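Local atomic coordinates of probable dipeptidase (Pseudomonas aeruginosa, PDB entry 3B40), a protein that probably acts as a metal-dependent dipeptidase of the membrane dipeptidase (M19) family, hydrolysing dipeptides. Residues R59-P71 / K130-P142. The protein carries 11 engineered substitutions. Numbering follows the deposited sequence.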
loop_
_atom_site.group_PDB
_atom_site.type_symbol
_atom_site.label_atom_id
_atom_site.label_comp_id
_atom_site.label_asym_id
_atom_site.label_seq_id
_atom_site.Cartn_x
_atom_site.Cartn_y
_atom_site.Cartn_z
ATOM N N ARG A 59 3.754 19.431 -5.062
ATOM C CA ARG A 59 4.636 19.629 -3.886
ATOM C C ARG A 59 4.737 18.385 -2.988
ATOM O O ARG A 59 4.933 18.513 -1.788
ATOM C CB ARG A 59 4.208 20.844 -3.016
ATOM C CG ARG A 59 4.036 22.180 -3.755
ATOM C CD ARG A 59 5.329 22.634 -4.436
ATOM N NE ARG A 59 6.484 22.714 -3.527
ATOM C CZ ARG A 59 6.914 23.828 -2.921
ATOM N NH1 ARG A 59 7.976 23.760 -2.138
ATOM N NH2 ARG A 59 6.318 25.019 -3.110
ATOM N N LEU A 60 4.578 17.188 -3.565
ATOM C CA LEU A 60 4.839 15.936 -2.837
ATOM C C LEU A 60 6.319 15.846 -2.574
ATOM O O LEU A 60 7.094 15.879 -3.526
ATOM C CB LEU A 60 4.428 14.734 -3.699
ATOM C CG LEU A 60 4.530 13.373 -2.983
ATOM C CD1 LEU A 60 3.707 13.311 -1.698
ATOM C CD2 LEU A 60 4.159 12.215 -3.917
ATOM N N SER A 61 6.714 15.726 -1.308
ATOM C CA SER A 61 8.137 15.684 -0.954
ATOM C C SER A 61 8.767 14.324 -1.244
ATOM O O SER A 61 9.957 14.232 -1.566
ATOM C CB SER A 61 8.354 16.032 0.523
ATOM O OG SER A 61 7.617 17.206 0.861
ATOM N N GLY A 62 7.985 13.266 -1.061
ATOM C CA GLY A 62 8.549 11.936 -1.271
ATOM C C GLY A 62 7.513 10.847 -1.121
ATOM O O GLY A 62 6.342 11.132 -0.875
ATOM N N ALA A 63 7.935 9.597 -1.318
ATOM C CA ALA A 63 7.010 8.454 -1.318
ATOM C C ALA A 63 7.759 7.162 -1.068
ATOM O O ALA A 63 8.952 7.067 -1.380
ATOM C CB ALA A 63 6.291 8.351 -2.657
ATOM N N ALA A 64 7.056 6.159 -0.529
ATOM C CA ALA A 64 7.666 4.838 -0.350
ATOM C C ALA A 64 7.367 4.037 -1.613
ATOM O O ALA A 64 6.209 3.810 -1.954
ATOM C CB ALA A 64 7.148 4.146 0.917
ATOM N N LEU A 65 8.435 3.676 -2.329
ATOM C CA LEU A 65 8.346 2.871 -3.545
ATOM C C LEU A 65 8.917 1.486 -3.280
ATOM O O LEU A 65 10.091 1.334 -2.917
ATOM C CB LEU A 65 9.123 3.536 -4.683
ATOM C CG LEU A 65 8.787 5.034 -4.868
ATOM C CD1 LEU A 65 9.679 5.619 -5.952
ATOM C CD2 LEU A 65 7.333 5.264 -5.227
ATOM N N ALA A 66 8.092 0.486 -3.524
ATOM C CA ALA A 66 8.365 -0.850 -3.050
ATOM C C ALA A 66 9.116 -1.682 -4.084
ATOM O O ALA A 66 8.758 -1.694 -5.263
ATOM C CB ALA A 66 7.062 -1.544 -2.674
ATOM N N ILE A 67 10.132 -2.383 -3.594
ATOM C CA ILE A 67 10.710 -3.532 -4.248
ATOM C C ILE A 67 9.682 -4.646 -4.102
ATOM O O ILE A 67 9.459 -5.170 -2.989
ATOM C CB ILE A 67 12.022 -3.973 -3.531
ATOM C CG1 ILE A 67 13.070 -2.833 -3.475
ATOM C CG2 ILE A 67 12.553 -5.282 -4.138
ATOM C CD1 ILE A 67 13.446 -2.106 -4.786
ATOM N N PHE A 68 9.061 -5.003 -5.216
ATOM C CA PHE A 68 7.913 -5.921 -5.205
ATOM C C PHE A 68 8.108 -7.009 -6.255
ATOM O O PHE A 68 8.577 -6.730 -7.373
ATOM C CB PHE A 68 6.630 -5.132 -5.517
ATOM C CG PHE A 68 5.383 -5.981 -5.618
ATOM C CD1 PHE A 68 4.672 -6.316 -4.479
ATOM C CD2 PHE A 68 4.892 -6.402 -6.868
ATOM C CE1 PHE A 68 3.508 -7.100 -4.558
ATOM C CE2 PHE A 68 3.726 -7.193 -6.953
ATOM C CZ PHE A 68 3.044 -7.536 -5.789
ATOM N N GLY A 69 7.787 -8.247 -5.880
ATOM C CA GLY A 69 7.543 -9.311 -6.847
ATOM C C GLY A 69 6.419 -10.197 -6.318
ATOM O O GLY A 69 6.160 -10.220 -5.111
ATOM N N TRP A 70 5.746 -10.912 -7.221
ATOM C CA TRP A 70 4.715 -11.881 -6.845
ATOM C C TRP A 70 4.508 -12.894 -7.976
ATOM O O TRP A 70 5.145 -12.752 -9.027
ATOM C CB TRP A 70 3.415 -11.134 -6.487
ATOM C CG TRP A 70 2.580 -10.776 -7.643
ATOM C CD1 TRP A 70 2.987 -10.214 -8.820
ATOM C CD2 TRP A 70 1.172 -10.940 -7.734
ATOM N NE1 TRP A 70 1.902 -10.010 -9.647
ATOM C CE2 TRP A 70 0.775 -10.456 -9.001
ATOM C CE3 TRP A 70 0.189 -11.441 -6.854
ATOM C CZ2 TRP A 70 -0.571 -10.475 -9.425
ATOM C CZ3 TRP A 70 -1.145 -11.464 -7.279
ATOM C CH2 TRP A 70 -1.509 -10.967 -8.545
ATOM N N PRO A 71 3.644 -13.932 -7.769
ATOM C CA PRO A 71 3.439 -14.977 -8.790
ATOM C C PRO A 71 2.498 -14.513 -9.907
ATOM O O PRO A 71 1.380 -15.033 -10.048
ATOM C CB PRO A 71 2.814 -16.152 -7.998
ATOM C CG PRO A 71 2.795 -15.700 -6.513
ATOM C CD PRO A 71 2.832 -14.193 -6.567
ATOM N N LYS A 130 14.938 17.825 -3.471
ATOM C CA LYS A 130 14.981 16.553 -4.185
ATOM C C LYS A 130 13.819 15.672 -3.708
ATOM O O LYS A 130 13.574 15.575 -2.514
ATOM C CB LYS A 130 16.301 15.816 -3.914
ATOM C CG LYS A 130 17.584 16.524 -4.355
ATOM C CD LYS A 130 18.777 15.737 -3.849
ATOM C CE LYS A 130 20.093 16.209 -4.434
ATOM N NZ LYS A 130 20.527 17.438 -3.793
ATOM N N PHE A 131 13.109 15.049 -4.640
ATOM C CA PHE A 131 12.077 14.078 -4.296
ATOM C C PHE A 131 12.734 12.946 -3.510
ATOM O O PHE A 131 13.721 12.353 -3.951
ATOM C CB PHE A 131 11.433 13.521 -5.558
ATOM C CG PHE A 131 10.289 12.570 -5.303
ATOM C CD1 PHE A 131 9.022 13.052 -4.970
ATOM C CD2 PHE A 131 10.468 11.188 -5.432
ATOM C CE1 PHE A 131 7.949 12.170 -4.773
ATOM C CE2 PHE A 131 9.397 10.298 -5.224
ATOM C CZ PHE A 131 8.149 10.798 -4.883
ATOM N N ALA A 132 12.167 12.649 -2.347
ATOM C CA ALA A 132 12.750 11.653 -1.441
ATOM C C ALA A 132 12.060 10.293 -1.552
ATOM O O ALA A 132 10.900 10.099 -1.139
ATOM C CB ALA A 132 12.733 12.155 -0.017
ATOM N N ILE A 133 12.771 9.357 -2.154
ATOM C CA ILE A 133 12.297 7.974 -2.234
ATOM C C ILE A 133 12.605 7.252 -0.941
ATOM O O ILE A 133 13.745 7.287 -0.458
ATOM C CB ILE A 133 12.978 7.227 -3.391
ATOM C CG1 ILE A 133 12.489 7.771 -4.737
ATOM C CG2 ILE A 133 12.756 5.688 -3.281
ATOM C CD1 ILE A 133 13.318 7.280 -5.925
ATOM N N VAL A 134 11.592 6.599 -0.374
ATOM C CA VAL A 134 11.811 5.655 0.702
ATOM C C VAL A 134 11.671 4.272 0.055
ATOM O O VAL A 134 10.636 3.962 -0.541
ATOM C CB VAL A 134 10.805 5.849 1.864
ATOM C CG1 VAL A 134 10.906 4.678 2.861
ATOM C CG2 VAL A 134 11.056 7.195 2.557
ATOM N N MET A 135 12.753 3.495 0.086
ATOM C CA MET A 135 12.789 2.221 -0.611
ATOM C C MET A 135 12.107 1.248 0.314
ATOM O O MET A 135 12.580 1.014 1.421
ATOM C CB MET A 135 14.215 1.726 -0.831
ATOM C CG MET A 135 14.283 0.405 -1.634
ATOM S SD MET A 135 15.982 -0.149 -2.113
ATOM C CE MET A 135 16.413 1.199 -3.231
ATOM N N SER A 136 10.989 0.694 -0.138
ATOM C CA SER A 136 10.275 -0.286 0.692
ATOM C C SER A 136 10.324 -1.615 -0.048
ATOM O O SER A 136 10.930 -1.699 -1.113
ATOM C CB SER A 136 8.844 0.172 0.976
ATOM O OG SER A 136 8.159 0.499 -0.232
ATOM N N MET A 137 9.732 -2.647 0.539
ATOM C CA MET A 137 9.681 -3.975 -0.050
ATOM C C MET A 137 8.344 -4.518 0.414
ATOM O O MET A 137 7.984 -4.346 1.583
ATOM C CB MET A 137 10.859 -4.832 0.479
ATOM C CG MET A 137 10.958 -6.242 -0.087
ATOM S SD MET A 137 12.608 -7.007 -0.116
ATOM C CE MET A 137 12.792 -7.417 1.574
ATOM N N LEU A 138 7.584 -5.128 -0.489
ATOM C CA LEU A 138 6.318 -5.721 -0.103
ATOM C C LEU A 138 6.270 -7.106 -0.702
ATOM O O LEU A 138 6.557 -7.271 -1.889
ATOM C CB LEU A 138 5.123 -4.846 -0.551
ATOM C CG LEU A 138 3.685 -5.249 -0.182
ATOM C CD1 LEU A 138 3.428 -5.100 1.310
ATOM C CD2 LEU A 138 2.681 -4.370 -0.945
ATOM N N ASN A 139 5.963 -8.088 0.149
ATOM C CA ASN A 139 5.744 -9.505 -0.220
ATOM C C ASN A 139 6.969 -10.405 0.026
ATOM O O ASN A 139 8.015 -10.248 -0.628
ATOM C CB ASN A 139 5.301 -9.638 -1.667
ATOM C CG ASN A 139 4.623 -10.970 -1.962
ATOM O OD1 ASN A 139 4.275 -11.735 -1.053
ATOM N ND2 ASN A 139 4.382 -11.218 -3.236
ATOM N N ALA A 140 6.844 -11.347 0.959
ATOM C CA ALA A 140 7.947 -12.284 1.246
ATOM C C ALA A 140 8.093 -13.403 0.200
ATOM O O ALA A 140 9.094 -14.118 0.202
ATOM C CB ALA A 140 7.767 -12.890 2.634
ATOM N N TYR A 141 7.092 -13.560 -0.677
ATOM C CA TYR A 141 7.115 -14.599 -1.717
ATOM C C TYR A 141 8.453 -14.719 -2.498
ATOM O O TYR A 141 9.013 -15.809 -2.581
ATOM C CB TYR A 141 5.912 -14.456 -2.656
ATOM C CG TYR A 141 5.942 -15.420 -3.828
ATOM C CD1 TYR A 141 5.513 -16.753 -3.673
ATOM C CD2 TYR A 141 6.399 -15.009 -5.097
ATOM C CE1 TYR A 141 5.541 -17.650 -4.740
ATOM C CE2 TYR A 141 6.436 -15.919 -6.174
ATOM C CZ TYR A 141 6.001 -17.224 -5.981
ATOM O OH TYR A 141 6.026 -18.114 -7.030
ATOM N N PRO A 142 8.996 -13.612 -3.051
ATOM C CA PRO A 142 10.262 -13.786 -3.786
ATOM C C PRO A 142 11.459 -14.297 -2.964
ATOM O O PRO A 142 12.447 -14.771 -3.551
ATOM C CB PRO A 142 10.575 -12.380 -4.274
ATOM C CG PRO A 142 9.275 -11.631 -4.221
ATOM C CD PRO A 142 8.524 -12.213 -3.085
HETATM O O HOH W 1 11.432 16.365 -1.488
HETATM O O HOH W 2 5.459 1.239 0.101
HETATM O O HOH W 3 8.941 -8.314 -2.652
#
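Seven backbone hydrogen bonds join S61–I67 to A132–L138, with donors alternating between the two strands. V134 N to A63 O is nearly straight (2.9 Å, 177° at the hydrogen). I67 N to S136 O is the shortest at 2.7 Å. Further along, N139 ND2 donates to G69 O (2.8 Å), in the carbonyl plane and on a lone pair. N139 has CG anti to its own backbone N (chi1 -161°), which carries the amide across to G69. Water 1 donates to both S61 O and K130 O at the start of the pair. Water 3 lies within hydrogen-bonding distance of L138 O and N139 O.

The two strands are parallel neighbours in the TIM-barrel-like fold of the M19 family. Helices 87-108 and 119-127 lie in the connection between them. Strand 25-29 flanks 62-68, and strand 160-162 flanks 131-138.

The A64, A66 and S136 side chains share one face of the sheet. S136 OG packs against A66 CB at 3.4 Å and also meets water 2. On the other face, the L65 and I133 side chains cross at about a right angle, with L65 CD1 3.7 Å from I133 CG1. I67 CG1 lies against M135 CG (3.9 Å). M160 covers A64 and S136, while L102 of helix 87-108 packs on L65.

Aromatic rings pack near both ends. The F131 ring reaches across to the other segment, running from L60 toward A63, and G62 CA sits over its face, offset toward the rim. L60 CD2 meets the same ring at its edge, in plane. At the far end, P71 CG stands over the centre of the Y141 ring, 3.6 Å from the centroid, in a CH-pi contact.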